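Local coordinates for protein phosphoribosylaminoimidazole-succinocarboxamide synthase (Pyrococcus horikoshii, PDB 4O7T) that joins L-aspartate to an aminoimidazole carboxylate ribonucleotide at the expense of ATP, forming SAICAR in de novo purine biosynthesis, at residues A[95-100]-A[170-175]. Sequence-based numbering, arbitrary orientation.
Sequences VVAGSL and ILVDFK. With TMP (thymidine-5'-phosphate), chain B.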
loop_
_atom_site.group_PDB
_atom_site.type_symbol
_atom_site.label_atom_id
_atom_site.label_comp_id
_atom_site.label_asym_id
_atom_site.label_seq_id
_atom_site.Cartn_x
_atom_site.Cartn_y
_atom_site.Cartn_z
ATOM N N VAL A 95 0.531 11.261 13.675
ATOM C CA VAL A 95 1.899 11.457 14.130
ATOM C C VAL A 95 2.675 10.196 13.731
ATOM O O VAL A 95 2.147 9.088 13.880
ATOM C CB VAL A 95 1.921 11.671 15.667
ATOM C CG1 VAL A 95 3.328 11.603 16.220
ATOM C CG2 VAL A 95 1.265 13.005 16.025
ATOM N N VAL A 96 3.885 10.355 13.189
ATOM C CA VAL A 96 4.695 9.197 12.774
ATOM C C VAL A 96 5.069 8.291 13.946
ATOM O O VAL A 96 5.628 8.738 14.965
ATOM C CB VAL A 96 5.966 9.595 11.993
ATOM C CG1 VAL A 96 6.797 8.374 11.654
ATOM C CG2 VAL A 96 5.605 10.341 10.723
ATOM N N ALA A 97 4.737 7.015 13.794
ATOM C CA ALA A 97 5.035 5.987 14.803
ATOM C C ALA A 97 4.916 4.615 14.159
ATOM O O ALA A 97 4.384 4.493 13.062
ATOM C CB ALA A 97 4.065 6.093 15.970
ATOM N N GLY A 98 5.394 3.583 14.850
ATOM C CA GLY A 98 5.187 2.199 14.407
ATOM C C GLY A 98 5.645 1.923 12.994
ATOM O O GLY A 98 6.710 2.402 12.574
ATOM N N SER A 99 4.831 1.184 12.240
ATOM C CA SER A 99 5.213 0.747 10.884
ATOM C C SER A 99 5.388 1.895 9.883
ATOM O O SER A 99 6.074 1.737 8.859
ATOM C CB SER A 99 4.200 -0.266 10.325
ATOM O OG SER A 99 2.977 0.391 10.030
ATOM N N LEU A 100 4.776 3.046 10.163
ATOM C CA LEU A 100 4.934 4.207 9.259
ATOM C C LEU A 100 6.402 4.660 9.051
ATOM O O LEU A 100 6.748 5.222 8.005
ATOM C CB LEU A 100 4.038 5.380 9.680
ATOM C CG LEU A 100 3.912 6.529 8.666
ATOM C CD1 LEU A 100 3.380 6.050 7.311
ATOM C CD2 LEU A 100 3.054 7.657 9.214
ATOM N N ILE A 170 -2.524 13.093 22.963
ATOM C CA ILE A 170 -2.328 13.101 21.520
ATOM C C ILE A 170 -2.771 11.769 20.928
ATOM O O ILE A 170 -2.277 10.714 21.320
ATOM C CB ILE A 170 -0.850 13.353 21.154
ATOM C CG1 ILE A 170 -0.419 14.751 21.631
ATOM C CG2 ILE A 170 -0.631 13.198 19.652
ATOM C CD1 ILE A 170 1.084 14.949 21.632
ATOM N N LEU A 171 -3.717 11.821 19.998
ATOM C CA LEU A 171 -4.088 10.636 19.230
ATOM C C LEU A 171 -3.089 10.472 18.079
ATOM O O LEU A 171 -3.151 11.175 17.070
ATOM C CB LEU A 171 -5.525 10.739 18.717
ATOM C CG LEU A 171 -6.038 9.569 17.859
ATOM C CD1 LEU A 171 -6.069 8.257 18.632
ATOM C CD2 LEU A 171 -7.414 9.918 17.324
ATOM N N VAL A 172 -2.157 9.546 18.259
ATOM C CA VAL A 172 -1.030 9.368 17.347
ATOM C C VAL A 172 -1.494 8.660 16.057
ATOM O O VAL A 172 -1.267 9.158 14.940
ATOM C CB VAL A 172 0.090 8.603 18.085
ATOM C CG1 VAL A 172 1.158 8.055 17.142
ATOM C CG2 VAL A 172 0.685 9.512 19.155
ATOM N N ASP A 173 -2.152 7.510 16.239
ATOM C CA ASP A 173 -2.708 6.705 15.141
ATOM C C ASP A 173 -3.688 5.715 15.748
ATOM O O ASP A 173 -3.755 5.611 16.972
ATOM C CB ASP A 173 -1.612 6.013 14.287
ATOM C CG ASP A 173 -0.690 5.077 15.099
ATOM O OD1 ASP A 173 -1.149 4.393 16.018
ATOM O OD2 ASP A 173 0.511 5.006 14.793
ATOM N N PHE A 174 -4.466 5.013 14.916
ATOM C CA PHE A 174 -5.435 4.028 15.431
ATOM C C PHE A 174 -5.999 3.167 14.324
ATOM O O PHE A 174 -5.958 3.537 13.157
ATOM C CB PHE A 174 -6.586 4.710 16.217
ATOM C CG PHE A 174 -7.440 5.637 15.386
ATOM C CD1 PHE A 174 -8.637 5.189 14.822
ATOM C CD2 PHE A 174 -7.059 6.956 15.177
ATOM C CE1 PHE A 174 -9.432 6.034 14.059
ATOM C CE2 PHE A 174 -7.851 7.816 14.420
ATOM C CZ PHE A 174 -9.040 7.352 13.850
ATOM N N LYS A 175 -6.550 2.026 14.705
ATOM C CA LYS A 175 -7.093 1.069 13.747
ATOM C C LYS A 175 -8.608 0.917 13.929
ATOM O O LYS A 175 -9.100 0.729 15.061
ATOM C CB LYS A 175 -6.396 -0.291 13.899
ATOM C CG LYS A 175 -6.817 -1.342 12.856
ATOM C CD LYS A 175 -8.014 -2.199 13.295
ATOM C CE LYS A 175 -7.644 -3.200 14.412
ATOM N NZ LYS A 175 -8.849 -3.833 15.032
HETATM P P TMP B . 1.286 -0.061 13.054
HETATM O O1P TMP B . 1.694 -1.384 13.596
HETATM O O2P TMP B . 0.878 -0.127 11.593
HETATM O O3P TMP B . 2.165 1.114 13.416
HETATM O "O5'" TMP B . -0.070 0.215 13.868
HETATM C "C5'" TMP B . -0.899 1.357 13.614
HETATM C "C4'" TMP B . -2.048 1.399 14.616
HETATM O "O4'" TMP B . -2.967 0.329 14.367
HETATM C "C3'" TMP B . -1.602 1.259 16.073
HETATM O "O3'" TMP B . -2.338 2.207 16.831
HETATM C "C2'" TMP B . -2.091 -0.077 16.560
HETATM C "C1'" TMP B . -3.145 -0.486 15.537
HETATM N N1 TMP B . -3.045 -1.917 15.210
HETATM C C2 TMP B . -4.074 -2.808 15.624
HETATM O O2 TMP B . -5.043 -2.366 16.271
HETATM N N3 TMP B . -4.023 -4.124 15.335
HETATM C C4 TMP B . -2.979 -4.630 14.650
HETATM O O4 TMP B . -2.919 -5.856 14.396
HETATM C C5 TMP B . -1.883 -3.730 14.191
HETATM C C5M TMP B . -0.692 -4.255 13.416
HETATM C C6 TMP B . -1.978 -2.381 14.512
HETATM O O HOH W 1 1.596 6.463 12.924
#
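The carboxylate of Asp173 meets the methyl of Ala97, whose CB approaches OD2 at 3.9 Å, tilted out of the carboxylate plane to one side; over the opposite face lies the sugar of TMP, with C4' 4.0 Å from Asp173 CG. Asp173 CG stands between its own backbone N and carbonyl carbon (chi1 58°), which brings the carboxylate to the sugar and the loop. OD1 accepts a hydrogen bond from TMP O3' at 2.6 Å, whereas OD2 forms a salt bridge with Arg198 and meets a water that also reaches Val95 O. Replacing Asp173 by alanine would probably leave Arg198 without this countercharge and the O3' hydroxyl without its acceptor. Beside this polar corner, Val172 CG1 packs 3.7 Å from Ala97 CB and 4.0 Å from Val95 CB, while the Val95 and Ile170 side chains cross at about a right angle, with their CG2 methyls in contact. Val95 N donates a hydrogen bond to Val172 O at 3.0 Å, tying the loop after strand 84-93 to strand 169-180. Farther along that loop, Ser99 grips the phosphate through N to O3P and OG to O2P, and Gly98 CA packs against O3P. With aspartate and ADP bound nearby, this is the SAICAR synthetase active-site cleft, where TMP probably mimics the nucleotide substrate.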